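Local coordinates for protein putative modulator of DNA gyrase (Bacteroides thetaiotaomicron, PDB 1VPB) that is of uncertain function but is probably a metallopeptidase of the PmbA/TldD type, a putative modulator of DNA gyrase, at residues E150-K155 against I160-S165; D156-S161 against R232-L237; Y209-S214 against D252-S257; T248-P253 against K359-L364; V301-A306 against S435-S440. All coordinates share one frame; numbering follows the deposited sequence. Where two conformers were deposited one is given.

Contact 1. Residues E150-K155 against I160-S165; sequences EEALGK and ISVGSS
Val162 meets both Ala152 and Leu153 with one methyl, CG2. It is the residue most covered by this contact, with 72 Å² buried. Val162 CG2 lies 3.9 Å from Leu153 CD2 and 4.1 Å from Ala152 CB. The Val162 torsion explains the choice of branch: CG1 is anti to the backbone N (chi1 177°), which leaves CG2 beside that N and turned to the loop. Leu153 comes in differently. Its CA-CB bond does not aim at the strand, but the end of the side chain comes nearer, with CD2 also 3.9 Å from Val162 CB, so this methyl covers the root of the valine as well as its tip. Ala152 does point at the strand and meets CG2 with its single methyl.

Ala152 and Leu153 begin a type II beta turn, Ala152 to Lys155, closed by Lys155 N to Ala152 O at 3.0 Å. Gly154 takes the positive-phi position of that turn (phi 69°). The turn belongs to the loop that joins helix 138-150 to strand 159-177, in an alpha-beta connection where the helix lies on the antiparallel sheet. Val162 also touches Ala149 of that helix, while Ala152 reaches Ile196 on the adjacent strand. Just before Val162, Ile160 and Ser161 form a classic beta bulge facing Thr197.

No hydrogen bond crosses between the two segments. Lys155 NZ bonds within the loop, to Glu150 O at 3.2 Å and more weakly to Leu153 O at 3.4 Å. Glu151 instead reaches outside, to the backbone nitrogens of Gly224 and Gln227.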
# COMPACT_ATOMS: atom_id res chain seq x y z
N GLU A 150 -12.16 -26.87 1.86
CA GLU A 150 -13.09 -28.00 2.01
C GLU A 150 -13.66 -28.13 3.40
O GLU A 150 -14.68 -28.77 3.55
CB GLU A 150 -12.41 -29.31 1.62
CG GLU A 150 -12.11 -29.43 0.13
CD GLU A 150 -13.33 -29.69 -0.75
OE1 GLU A 150 -14.41 -30.08 -0.24
OE2 GLU A 150 -13.19 -29.50 -1.98
N GLU A 151 -13.01 -27.57 4.42
CA GLU A 151 -13.55 -27.55 5.78
C GLU A 151 -14.82 -26.71 5.91
O GLU A 151 -15.62 -26.94 6.84
CB GLU A 151 -12.51 -27.06 6.78
CG GLU A 151 -11.33 -28.02 6.97
CD GLU A 151 -10.28 -27.49 7.93
OE1 GLU A 151 -10.48 -26.44 8.55
OE2 GLU A 151 -9.23 -28.17 8.07
N ALA A 152 -15.03 -25.75 5.02
CA ALA A 152 -16.17 -24.85 5.14
C ALA A 152 -17.17 -25.03 4.01
O ALA A 152 -18.35 -24.79 4.21
CB ALA A 152 -15.70 -23.40 5.18
N LEU A 153 -16.68 -25.45 2.85
CA LEU A 153 -17.47 -25.48 1.63
C LEU A 153 -18.65 -26.38 1.88
O LEU A 153 -18.48 -27.49 2.40
CB LEU A 153 -16.62 -25.95 0.43
CG LEU A 153 -15.81 -24.86 -0.25
CD1 LEU A 153 -14.80 -25.42 -1.27
CD2 LEU A 153 -16.73 -23.84 -0.92
N GLY A 154 -19.84 -25.84 1.59
CA GLY A 154 -21.10 -26.57 1.73
C GLY A 154 -21.55 -26.88 3.15
O GLY A 154 -22.49 -27.65 3.34
N LYS A 155 -20.90 -26.31 4.15
CA LYS A 155 -21.21 -26.64 5.53
C LYS A 155 -22.32 -25.77 6.09
O LYS A 155 -22.82 -26.04 7.17
CB LYS A 155 -19.98 -26.49 6.44
CG LYS A 155 -18.82 -27.39 6.09
CD LYS A 155 -19.08 -28.83 6.48
CE LYS A 155 -17.86 -29.68 6.19
NZ LYS A 155 -17.52 -29.72 4.73
N ILE A 160 -21.66 -17.40 1.32
CA ILE A 160 -21.62 -16.81 -0.01
C ILE A 160 -20.32 -17.19 -0.75
O ILE A 160 -20.38 -17.57 -1.92
CB ILE A 160 -21.74 -15.28 0.13
CG1 ILE A 160 -23.18 -14.94 0.54
CG2 ILE A 160 -21.37 -14.58 -1.18
CD1 ILE A 160 -23.38 -13.50 0.86
N SER A 161 -19.19 -17.10 -0.08
CA SER A 161 -17.90 -17.38 -0.71
C SER A 161 -16.91 -17.88 0.33
O SER A 161 -16.89 -17.38 1.46
CB SER A 161 -17.35 -16.10 -1.33
OG SER A 161 -16.14 -16.36 -2.02
N VAL A 162 -16.09 -18.87 -0.07
CA VAL A 162 -15.00 -19.39 0.75
C VAL A 162 -13.70 -19.23 -0.04
O VAL A 162 -13.52 -19.85 -1.07
CB VAL A 162 -15.16 -20.88 1.07
CG1 VAL A 162 -13.94 -21.41 1.87
CG2 VAL A 162 -16.50 -21.13 1.82
N GLY A 163 -12.85 -18.36 0.44
CA GLY A 163 -11.51 -18.19 -0.10
C GLY A 163 -10.50 -18.88 0.78
O GLY A 163 -10.65 -18.96 2.00
N SER A 164 -9.45 -19.42 0.17
CA SER A 164 -8.31 -19.89 0.93
C SER A 164 -7.02 -19.56 0.18
O SER A 164 -7.02 -19.35 -1.04
CB SER A 164 -8.41 -21.40 1.17
OG SER A 164 -8.56 -22.13 -0.02
N SER A 165 -5.94 -19.57 0.90
CA SER A 165 -4.66 -19.19 0.36
C SER A 165 -3.53 -19.98 0.99
O SER A 165 -3.56 -20.29 2.20
CB SER A 165 -4.38 -17.71 0.65
OG SER A 165 -5.47 -16.92 0.16

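Contact 2. Residues D156-S161 against R232-L237; sequences DERIIS and RVLRKL
Leu234 and Leu237 press their methyls on the ion pair of Asp156 and Arg158. The contact between the segments is one of apolar carbon against a charged pair, with no hydrogen bond across. Leu237 CD1 sits over one face of the Arg158 guanidinium, displaced to its rim, 3.5 Å from NH1. Leu234 CD2 approaches that group obliquely, 3.8 Å from Arg158 NH2. The same Leu234 methyl is 3.8 Å from Asp156 OD2, the leucine and the aspartate coming from opposite directions.

The polar bonds lie within 156-161. Arg158 grips Asp156 side-on with two nitrogens. Arg158 NH2 reaches Asp156 OD2 at 3.0 Å (N-H...O 166°), and its NE reaches OD1 at 3.2 Å. Both oxygens use their syn lone pairs, and both lie close to the guanidinium plane. A bend at chi3 (-62°) helps fold the arginine back to its partner. Two bonds thus hold the groups edge to edge. A third, from Arg158 N to Asp156 OD1 at 2.8 Å, holds the carboxylate and makes an Asx turn. The mutual neutralisation probably makes the guanidinium face easier to pack with methyls.

A type I turn, Asp156 to Ile159, leads into strand 159-177. The leucines come from the end of helix 225-234 and the turn after it. Both also rest on Ile198 of strand 181-198, next to strand 159-177 in the sheet, while Val233 packs on Ala208 of edge strand 207-214.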
# COMPACT_ATOMS: atom_id res chain seq x y z
N ASP A 156 -22.68 -24.70 5.38
CA ASP A 156 -23.72 -23.81 5.89
C ASP A 156 -24.33 -23.00 4.75
O ASP A 156 -23.61 -22.38 3.94
CB ASP A 156 -23.18 -22.91 6.99
CG ASP A 156 -24.28 -22.10 7.69
OD1 ASP A 156 -24.97 -21.29 7.04
OD2 ASP A 156 -24.50 -22.21 8.91
N GLU A 157 -25.66 -23.02 4.71
CA GLU A 157 -26.49 -22.39 3.67
C GLU A 157 -26.17 -20.92 3.47
O GLU A 157 -26.14 -20.41 2.32
CB GLU A 157 -27.99 -22.54 4.06
CG GLU A 157 -29.01 -22.04 3.04
CD GLU A 157 -29.30 -20.54 3.10
OE1 GLU A 157 -29.29 -19.96 4.22
OE2 GLU A 157 -29.55 -19.95 2.01
N ARG A 158 -25.94 -20.22 4.63
CA ARG A 158 -25.70 -18.80 4.56
C ARG A 158 -24.43 -18.44 3.81
O ARG A 158 -24.25 -17.29 3.42
CB ARG A 158 -25.75 -18.18 5.95
CG ARG A 158 -27.17 -18.22 6.48
CD ARG A 158 -27.29 -18.02 7.95
NE ARG A 158 -26.62 -19.07 8.71
CZ ARG A 158 -26.85 -19.32 9.99
NH1 ARG A 158 -27.76 -18.61 10.68
NH2 ARG A 158 -26.17 -20.30 10.58
N ILE A 159 -23.55 -19.42 3.56
CA ILE A 159 -22.24 -19.08 3.00
C ILE A 159 -22.33 -18.52 1.59
O ILE A 159 -22.96 -19.12 0.73
CB ILE A 159 -21.29 -20.31 2.97
CG1 ILE A 159 -20.94 -20.82 4.38
CG2 ILE A 159 -20.03 -19.97 2.16
CD1 ILE A 159 -20.10 -22.13 4.36
N ILE A 160 -21.66 -17.40 1.32
CA ILE A 160 -21.62 -16.81 -0.01
C ILE A 160 -20.32 -17.19 -0.75
O ILE A 160 -20.38 -17.57 -1.92
CB ILE A 160 -21.74 -15.28 0.13
CG1 ILE A 160 -23.18 -14.94 0.54
CG2 ILE A 160 -21.37 -14.58 -1.18
CD1 ILE A 160 -23.38 -13.50 0.86
N SER A 161 -19.19 -17.10 -0.08
CA SER A 161 -17.90 -17.38 -0.71
C SER A 161 -16.91 -17.88 0.33
O SER A 161 -16.89 -17.38 1.46
CB SER A 161 -17.35 -16.10 -1.33
OG SER A 161 -16.14 -16.36 -2.02
N ARG A 232 -16.03 -18.18 13.20
CA ARG A 232 -15.87 -16.74 13.43
C ARG A 232 -16.86 -15.86 12.67
O ARG A 232 -17.34 -14.84 13.18
CB ARG A 232 -14.47 -16.30 13.06
CG ARG A 232 -13.49 -16.70 14.10
CD ARG A 232 -12.07 -16.78 13.59
NE ARG A 232 -11.53 -15.48 13.22
CZ ARG A 232 -11.08 -14.59 14.11
NH1 ARG A 232 -11.20 -14.81 15.43
NH2 ARG A 232 -10.54 -13.46 13.67
N VAL A 233 -17.15 -16.22 11.43
CA VAL A 233 -18.06 -15.37 10.68
C VAL A 233 -19.50 -15.57 11.14
O VAL A 233 -20.27 -14.62 11.12
CB VAL A 233 -17.92 -15.55 9.16
CG1 VAL A 233 -18.36 -16.96 8.71
CG2 VAL A 233 -18.67 -14.42 8.45
N LEU A 234 -19.86 -16.79 11.55
CA LEU A 234 -21.21 -17.07 12.03
C LEU A 234 -21.49 -16.34 13.35
O LEU A 234 -22.62 -16.01 13.64
CB LEU A 234 -21.46 -18.57 12.21
CG LEU A 234 -21.45 -19.42 10.93
CD1 LEU A 234 -21.42 -20.92 11.23
CD2 LEU A 234 -22.64 -19.09 10.03
N ARG A 235 -20.44 -16.13 14.14
CA ARG A 235 -20.55 -15.43 15.41
C ARG A 235 -20.81 -13.95 15.21
O ARG A 235 -21.15 -13.25 16.17
CB ARG A 235 -19.25 -15.61 16.22
CG ARG A 235 -19.22 -16.93 16.99
CD ARG A 235 -17.93 -17.15 17.78
NE ARG A 235 -17.96 -18.42 18.52
N LYS A 236 -20.64 -13.46 13.99
CA LYS A 236 -20.89 -12.06 13.67
C LYS A 236 -22.39 -11.80 13.41
O LYS A 236 -22.79 -10.66 13.25
CB LYS A 236 -20.09 -11.62 12.45
CG LYS A 236 -18.55 -11.72 12.61
CD LYS A 236 -17.85 -10.80 11.61
CE LYS A 236 -16.33 -10.78 11.79
NZ LYS A 236 -15.68 -9.63 11.03
N LEU A 237 -23.19 -12.85 13.37
CA LEU A 237 -24.61 -12.72 13.08
C LEU A 237 -25.32 -12.15 14.31
O LEU A 237 -25.07 -12.58 15.43
CB LEU A 237 -25.21 -14.07 12.70
CG LEU A 237 -24.82 -14.67 11.33
CD1 LEU A 237 -25.43 -16.06 11.21
CD2 LEU A 237 -25.26 -13.76 10.17

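Contact 3. Residues Y209-S214 against D252-S257; sequences YWYESS and DPMNSS
Met254 puts its terminal methyl over a face of Trp210 and its sulfur beside Tyr211. The methyl half is the closer one. Met254 CE stands over the six-membered ring, offset to its rim, in a CH-pi contact 28° off the ring normal. The modelled gap to CZ3 is shorter than carbons can sit, so how tight this half is stays doubtful. Bends at chi2 (49°) and chi3 (73°) curl the chain and bring CE onto the indole.

The Tyr211 half is looser. Met254 SD lies 4.1 Å from Tyr211 CE1 and 5.3 Å from the ring centroid, meeting the ring obliquely as a Met-aromatic contact. Arg431 forms a cation-pi pair with this tyrosine and touches Met254. All three contact residues remain partly exposed.

The indole is held from its edge. Trp210 NE1 donates to Glu212 OE2 at 3.0 Å, with the oxygen in the ring plane but the donor well above the carboxylate plane. Asn255 ND2 reaches Asp252 OD1 at 2.8 Å and ties the loop that carries Met254.

This contact joins edge strand 207-214 to the loop before helix 256-265. With no hydrogen bond across, the sides are probably joined by packing, with weaker orientation demands.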
# COMPACT_ATOMS: atom_id res chain seq x y z
N TYR A 209 -11.95 -14.42 8.89
CA TYR A 209 -10.77 -15.12 8.44
C TYR A 209 -10.09 -15.86 9.56
O TYR A 209 -10.33 -15.60 10.74
CB TYR A 209 -9.79 -14.12 7.85
CG TYR A 209 -9.35 -13.03 8.81
N TRP A 210 -9.19 -16.76 9.17
CA TRP A 210 -8.24 -17.33 10.08
C TRP A 210 -7.00 -17.64 9.29
O TRP A 210 -7.07 -17.83 8.09
CB TRP A 210 -8.80 -18.59 10.72
CG TRP A 210 -7.94 -19.07 11.82
CD1 TRP A 210 -7.08 -20.14 11.82
CD2 TRP A 210 -7.81 -18.47 13.11
NE1 TRP A 210 -6.45 -20.25 13.03
CE2 TRP A 210 -6.89 -19.24 13.85
CE3 TRP A 210 -8.41 -17.37 13.73
CZ2 TRP A 210 -6.53 -18.93 15.16
CZ3 TRP A 210 -8.09 -17.07 15.04
CH2 TRP A 210 -7.14 -17.83 15.74
N TYR A 211 -5.84 -17.69 9.96
CA TYR A 211 -4.61 -18.08 9.32
C TYR A 211 -3.66 -18.64 10.32
O TYR A 211 -3.78 -18.43 11.53
CB TYR A 211 -3.98 -16.91 8.57
CG TYR A 211 -3.29 -16.00 9.50
CD1 TYR A 211 -4.02 -15.06 10.20
CD2 TYR A 211 -1.94 -16.14 9.76
CE1 TYR A 211 -3.39 -14.21 11.10
CE2 TYR A 211 -1.30 -15.32 10.65
CZ TYR A 211 -2.04 -14.35 11.32
OH TYR A 211 -1.42 -13.51 12.23
N GLU A 212 -2.72 -19.41 9.79
CA GLU A 212 -1.69 -20.06 10.56
C GLU A 212 -0.40 -19.79 9.78
O GLU A 212 -0.44 -19.66 8.55
CB GLU A 212 -1.90 -21.56 10.58
CG GLU A 212 -3.13 -22.05 11.33
CD GLU A 212 -3.12 -21.86 12.83
OE1 GLU A 212 -2.11 -21.43 13.40
OE2 GLU A 212 -4.18 -22.19 13.44
N SER A 213 0.71 -19.66 10.52
CA SER A 213 2.03 -19.53 9.90
C SER A 213 3.12 -20.21 10.71
O SER A 213 2.95 -20.53 11.89
CB SER A 213 2.35 -18.05 9.58
OG SER A 213 2.49 -17.30 10.76
N SER A 214 4.25 -20.46 10.06
CA SER A 214 5.40 -21.07 10.70
C SER A 214 6.65 -20.82 9.85
O SER A 214 6.55 -20.62 8.64
CB SER A 214 5.23 -22.58 10.83
OG SER A 214 6.32 -23.16 11.54
N ASP A 252 -8.87 -10.80 22.70
CA ASP A 252 -8.29 -12.10 22.34
C ASP A 252 -6.89 -11.95 21.78
O ASP A 252 -6.44 -10.84 21.55
CB ASP A 252 -9.23 -12.88 21.42
CG ASP A 252 -9.50 -12.21 20.09
OD1 ASP A 252 -8.68 -11.38 19.63
OD2 ASP A 252 -10.55 -12.50 19.44
N PRO A 253 -6.16 -13.06 21.66
CA PRO A 253 -4.81 -13.03 21.20
C PRO A 253 -4.74 -12.64 19.72
O PRO A 253 -3.74 -12.11 19.26
CB PRO A 253 -4.36 -14.48 21.38
CG PRO A 253 -5.24 -15.05 22.34
CD PRO A 253 -6.58 -14.42 22.03
N MET A 254 -5.79 -12.94 18.97
CA MET A 254 -5.81 -12.48 17.58
C MET A 254 -5.69 -10.92 17.54
O MET A 254 -5.10 -10.42 16.57
CB MET A 254 -7.06 -13.02 16.86
CG MET A 254 -7.08 -12.84 15.37
SD MET A 254 -5.57 -13.36 14.46
CE MET A 254 -5.62 -15.14 14.49
N ASN A 255 -6.14 -10.20 18.62
CA ASN A 255 -6.25 -8.71 18.69
C ASN A 255 -5.54 -7.90 19.79
O ASN A 255 -5.50 -6.69 19.74
CB ASN A 255 -7.73 -8.33 18.79
CG ASN A 255 -8.47 -8.60 17.51
OD1 ASN A 255 -8.42 -7.79 16.58
ND2 ASN A 255 -9.12 -9.75 17.42
N SER A 256 -4.95 -8.61 20.76
CA SER A 256 -4.31 -8.00 21.91
C SER A 256 -3.10 -7.14 21.51
O SER A 256 -2.78 -6.15 22.14
CB SER A 256 -3.83 -9.12 22.85
OG SER A 256 -3.07 -10.14 22.19
N SER A 257 -2.44 -7.55 20.45
CA SER A 257 -1.27 -6.82 19.96
C SER A 257 -1.65 -5.43 19.44
O SER A 257 -0.82 -4.49 19.52
CB SER A 257 -0.55 -7.60 18.86
OG SER A 257 -0.11 -8.85 19.40

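Contact 4. Residues T248-P253 against K359-L364; sequences TMVVDP and KNLDGL
Asn360 OD1 accepts the backbone N-H of Gly363 at 2.9 Å and so caps the helix from which Leu361 reaches Val250 and Asp252. Asn360 is the N-cap. The donor lies almost straight beyond the carbonyl oxygen (C=O...N 169°), and the bond itself is fairly straight at 157°. The backbone O of Asn360 starts the helical bonding, accepting from Leu364 N at 2.9 Å.

Leu361, first residue after the cap, is the main side chain of the contact, with 71 Å² buried. It spreads its two methyls. Leu361 CD1 meets Val250 CG1 at 3.6 Å, and its CD2 meets Asp252 CB at 3.7 Å. CD2 also comes near the Pro253 ring. The leucine torsion sets this up: CG is anti to the backbone N (chi1 178°), which extends the fork from the helix start to the strand. Asp252 offers only its CB here, because its carboxylate leads away and is held by Asn255.

The packing covers the end of strand 245-251, where the strand passes into the loop at Pro253. It seats helix 361-366 on the mixed sheet of the C-terminal region. Leu361 and Val250 both touch Leu373 on the parallel neighbour strand 370-378, and Leu364 rests on Val442.

The chemistry is divided by side. Carbon meets carbon at the interface, while the amide cap satisfies an N-H at the helix start that the helix itself cannot bond.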
# COMPACT_ATOMS: atom_id res chain seq x y z
N THR A 248 -15.68 -3.99 31.75
CA THR A 248 -14.43 -4.75 31.68
C THR A 248 -14.19 -5.13 30.21
O THR A 248 -15.08 -5.70 29.57
CB THR A 248 -14.55 -6.03 32.47
OG1 THR A 248 -14.87 -5.73 33.84
CG2 THR A 248 -13.23 -6.80 32.49
N MET A 249 -13.01 -4.84 29.68
CA MET A 249 -12.69 -5.21 28.31
C MET A 249 -11.78 -6.44 28.27
O MET A 249 -10.71 -6.44 28.86
CB MET A 249 -12.02 -4.05 27.57
CG MET A 249 -11.71 -4.40 26.12
SD MET A 249 -11.12 -3.10 25.06
CE MET A 249 -9.65 -2.55 25.88
N VAL A 250 -12.24 -7.49 27.58
CA VAL A 250 -11.40 -8.65 27.32
C VAL A 250 -11.00 -8.61 25.82
O VAL A 250 -11.83 -8.33 24.96
CB VAL A 250 -12.12 -9.98 27.67
CG1 VAL A 250 -11.15 -11.16 27.46
CG2 VAL A 250 -12.62 -9.96 29.11
N VAL A 251 -9.74 -8.86 25.54
CA VAL A 251 -9.24 -8.89 24.15
C VAL A 251 -8.53 -10.20 23.85
O VAL A 251 -7.70 -10.65 24.62
CB VAL A 251 -8.29 -7.72 23.88
CG1 VAL A 251 -8.02 -7.61 22.35
CG2 VAL A 251 -8.84 -6.43 24.43
N ASP A 252 -8.87 -10.80 22.70
CA ASP A 252 -8.29 -12.10 22.34
C ASP A 252 -6.89 -11.95 21.78
O ASP A 252 -6.44 -10.84 21.55
CB ASP A 252 -9.23 -12.88 21.42
CG ASP A 252 -9.50 -12.21 20.09
OD1 ASP A 252 -8.68 -11.38 19.63
OD2 ASP A 252 -10.55 -12.50 19.44
N PRO A 253 -6.16 -13.06 21.66
CA PRO A 253 -4.81 -13.03 21.20
C PRO A 253 -4.74 -12.64 19.72
O PRO A 253 -3.74 -12.11 19.26
CB PRO A 253 -4.36 -14.48 21.38
CG PRO A 253 -5.24 -15.05 22.34
CD PRO A 253 -6.58 -14.42 22.03
N LYS A 359 -4.60 -18.35 33.14
CA LYS A 359 -5.83 -18.68 32.42
C LYS A 359 -5.74 -18.44 30.91
O LYS A 359 -4.96 -17.60 30.46
CB LYS A 359 -6.94 -17.83 32.99
CG LYS A 359 -7.10 -18.04 34.50
CD LYS A 359 -8.43 -17.49 34.95
CE LYS A 359 -8.51 -17.39 36.46
NZ LYS A 359 -9.88 -16.95 36.83
N ASN A 360 -6.53 -19.19 30.13
CA ASN A 360 -6.69 -18.90 28.72
C ASN A 360 -7.88 -17.99 28.55
O ASN A 360 -8.49 -17.60 29.50
CB ASN A 360 -6.85 -20.19 27.89
CG ASN A 360 -8.08 -20.99 28.26
OD1 ASN A 360 -9.00 -20.53 28.93
ND2 ASN A 360 -8.10 -22.25 27.81
N LEU A 361 -8.20 -17.65 27.32
CA LEU A 361 -9.29 -16.71 27.05
C LEU A 361 -10.60 -17.13 27.71
O LEU A 361 -11.28 -16.31 28.33
CB LEU A 361 -9.44 -16.52 25.55
CG LEU A 361 -10.57 -15.62 25.06
CD1 LEU A 361 -10.39 -14.23 25.68
CD2 LEU A 361 -10.63 -15.51 23.57
N ASP A 362 -10.96 -18.40 27.58
CA ASP A 362 -12.21 -18.88 28.15
C ASP A 362 -12.21 -18.69 29.64
O ASP A 362 -13.21 -18.27 30.21
CB ASP A 362 -12.44 -20.35 27.80
CG ASP A 362 -12.76 -20.57 26.32
OD1 ASP A 362 -13.36 -19.67 25.67
OD2 ASP A 362 -12.43 -21.61 25.71
N GLY A 363 -11.07 -18.96 30.26
CA GLY A 363 -10.92 -18.86 31.71
C GLY A 363 -11.03 -17.41 32.18
O GLY A 363 -11.63 -17.11 33.22
N LEU A 364 -10.45 -16.50 31.40
CA LEU A 364 -10.56 -15.06 31.67
C LEU A 364 -12.02 -14.55 31.53
O LEU A 364 -12.51 -13.79 32.38
CB LEU A 364 -9.62 -14.28 30.74
CG LEU A 364 -8.13 -14.54 30.93
CD1 LEU A 364 -7.33 -13.94 29.79
CD2 LEU A 364 -7.63 -13.96 32.24

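Contact 5. Residues V301-A306 against S435-S440; sequences VKASGA and SWRIPS. With EDO (1,2-ethanediol), chain B.
A water, not a direct hydrogen bond, links Ser304 to Arg437. It lies 2.8 Å from Ser304 O, to which it probably donates, and accepts from Arg437 NE at 3.0 Å. No direct hydrogen bond runs between 301-306 and 435-440, so this water probably provides a polar link across.

The other touches are with carbon. The Arg437 chain is extended from CG to NE and brings NH2 to 3.4 Å from Ala303 CB, which meets the guanidinium obliquely. Ser435 CB lies alongside the loop, 3.5 Å from Ser304 O and 4.0 Å from Gly305 CA. Ser435 CA makes a further CA-H...O contact with that carbonyl. The carbonyl oxygen of Ser304 is thus met by the water and by two carbons of Ser435.

Ala303 to Ala306 form a type II turn, closed by Ala306 N to Ala303 O at 3.1 Å. Gly305 has positive phi (104°), and its CA packs on Ser435 CB. A 1,2-ethanediol, probably from the crystallisation liquor, sits on the turn. Its O1 accepts from Gly305 N at 3.1 Å, and its O2 donates to Ala306 O at 2.7 Å.

The turn lies in the loop between strands 294-296 and 319-323, with Ala303 against Ile351. Short strand 436-437 is outermost in a mixed sheet, bonded through Arg437 to Leu352 and Met354. Trp436 leans on helix 256-265.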
# COMPACT_ATOMS: atom_id res chain seq x y z
N VAL A 301 15.30 -19.16 19.61
CA VAL A 301 15.55 -20.04 18.48
C VAL A 301 14.27 -20.52 17.83
O VAL A 301 13.26 -20.80 18.52
CB VAL A 301 16.45 -21.23 18.99
CG1 VAL A 301 16.62 -22.28 17.96
CG2 VAL A 301 17.80 -20.67 19.43
N LYS A 302 14.31 -20.60 16.49
CA LYS A 302 13.23 -20.96 15.62
C LYS A 302 12.01 -20.06 15.86
O LYS A 302 10.89 -20.52 15.75
CB LYS A 302 12.74 -22.44 15.84
CG LYS A 302 13.72 -23.53 15.53
CD LYS A 302 13.02 -24.88 15.41
CE LYS A 302 14.00 -25.95 14.88
NZ LYS A 302 13.44 -27.37 14.91
N ALA A 303 12.23 -18.78 16.11
CA ALA A 303 11.14 -17.86 16.48
C ALA A 303 11.05 -16.76 15.43
O ALA A 303 12.08 -16.12 15.14
CB ALA A 303 11.39 -17.28 17.79
N SER A 304 9.86 -16.49 14.92
CA SER A 304 9.64 -15.38 13.98
C SER A 304 10.03 -14.08 14.67
O SER A 304 9.63 -13.82 15.78
CB SER A 304 8.18 -15.31 13.59
OG SER A 304 7.99 -14.26 12.62
N GLY A 305 10.87 -13.28 14.01
CA GLY A 305 11.37 -12.04 14.59
C GLY A 305 12.79 -12.07 15.11
O GLY A 305 13.43 -11.04 15.35
N ALA A 306 13.31 -13.28 15.34
CA ALA A 306 14.61 -13.38 15.98
C ALA A 306 15.73 -12.86 15.07
O ALA A 306 15.69 -13.04 13.84
CB ALA A 306 14.88 -14.82 16.38
N SER A 435 5.83 -12.51 15.79
CA SER A 435 6.84 -11.76 16.54
C SER A 435 6.32 -10.95 17.73
O SER A 435 7.12 -10.48 18.56
CB SER A 435 7.67 -10.87 15.62
OG SER A 435 6.82 -9.89 15.05
N TRP A 436 4.99 -10.80 17.79
CA TRP A 436 4.23 -10.21 18.91
C TRP A 436 3.66 -11.40 19.73
O TRP A 436 2.65 -11.95 19.33
CB TRP A 436 3.04 -9.39 18.38
CG TRP A 436 3.44 -8.17 17.55
CD1 TRP A 436 3.84 -8.15 16.25
CD2 TRP A 436 3.47 -6.82 18.00
NE1 TRP A 436 4.13 -6.86 15.86
CE2 TRP A 436 3.91 -6.02 16.92
CE3 TRP A 436 3.19 -6.19 19.22
CZ2 TRP A 436 4.07 -4.64 17.03
CZ3 TRP A 436 3.32 -4.81 19.31
CH2 TRP A 436 3.76 -4.06 18.22
N ARG A 437 4.30 -11.80 20.83
CA ARG A 437 3.77 -12.92 21.62
C ARG A 437 3.01 -12.33 22.80
O ARG A 437 3.51 -12.21 23.92
CB ARG A 437 4.97 -13.73 22.07
CG ARG A 437 5.71 -14.45 20.97
CD ARG A 437 6.82 -15.31 21.46
NE ARG A 437 7.37 -16.07 20.33
CZ ARG A 437 7.98 -17.23 20.43
NH1 ARG A 437 8.20 -17.78 21.61
NH2 ARG A 437 8.43 -17.82 19.34
N ILE A 438 1.78 -11.93 22.51
CA ILE A 438 0.92 -11.23 23.45
C ILE A 438 -0.34 -12.08 23.67
O ILE A 438 -1.06 -12.38 22.71
CB ILE A 438 0.47 -9.87 22.85
CG1 ILE A 438 1.68 -9.10 22.26
CG2 ILE A 438 -0.27 -9.08 23.88
CD1 ILE A 438 2.81 -8.83 23.16
N PRO A 439 -0.60 -12.47 24.91
CA PRO A 439 -1.76 -13.31 25.22
C PRO A 439 -3.05 -12.47 25.23
O PRO A 439 -3.01 -11.24 24.98
CB PRO A 439 -1.44 -13.81 26.65
CG PRO A 439 -0.75 -12.70 27.26
CD PRO A 439 0.15 -12.13 26.15
N SER A 440 -4.15 -13.12 25.58
CA SER A 440 -5.39 -12.45 25.90
C SER A 440 -5.14 -11.45 27.03
O SER A 440 -4.29 -11.65 27.90
CB SER A 440 -6.50 -13.46 26.29
OG SER A 440 -6.82 -14.32 25.19
C1 EDO B . 12.71 -14.77 11.20
O1 EDO B . 11.38 -14.30 11.16
C2 EDO B . 13.66 -13.62 10.98
O2 EDO B . 13.64 -12.69 12.07
O HOH W 1 8.03 -15.29 17.48

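Contacts 1 and 2 lie at one end of the long antiparallel sheet. They share Ile160 and Ser161 of strand 159-177, with centres about 10 Å apart. Contact 3 begins on edge strand 207-214 of that sheet, in the central region, and crosses to the C-terminal region, so it joins the two. Arg232 of contact 2 touches it through Tyr209, Trp210 and Met254. Contacts 3 and 4 share Asp252 and Pro253, their centres about 14 Å apart. Contact 5 touches contact 4 through Ser440, and contact 3 through residues 436-440. Along the chain, contacts 2 and 3 alternate their segments, as do contacts 4 and 5. Contacts 1 and 5 stay about 17 Å apart at their nearest atoms.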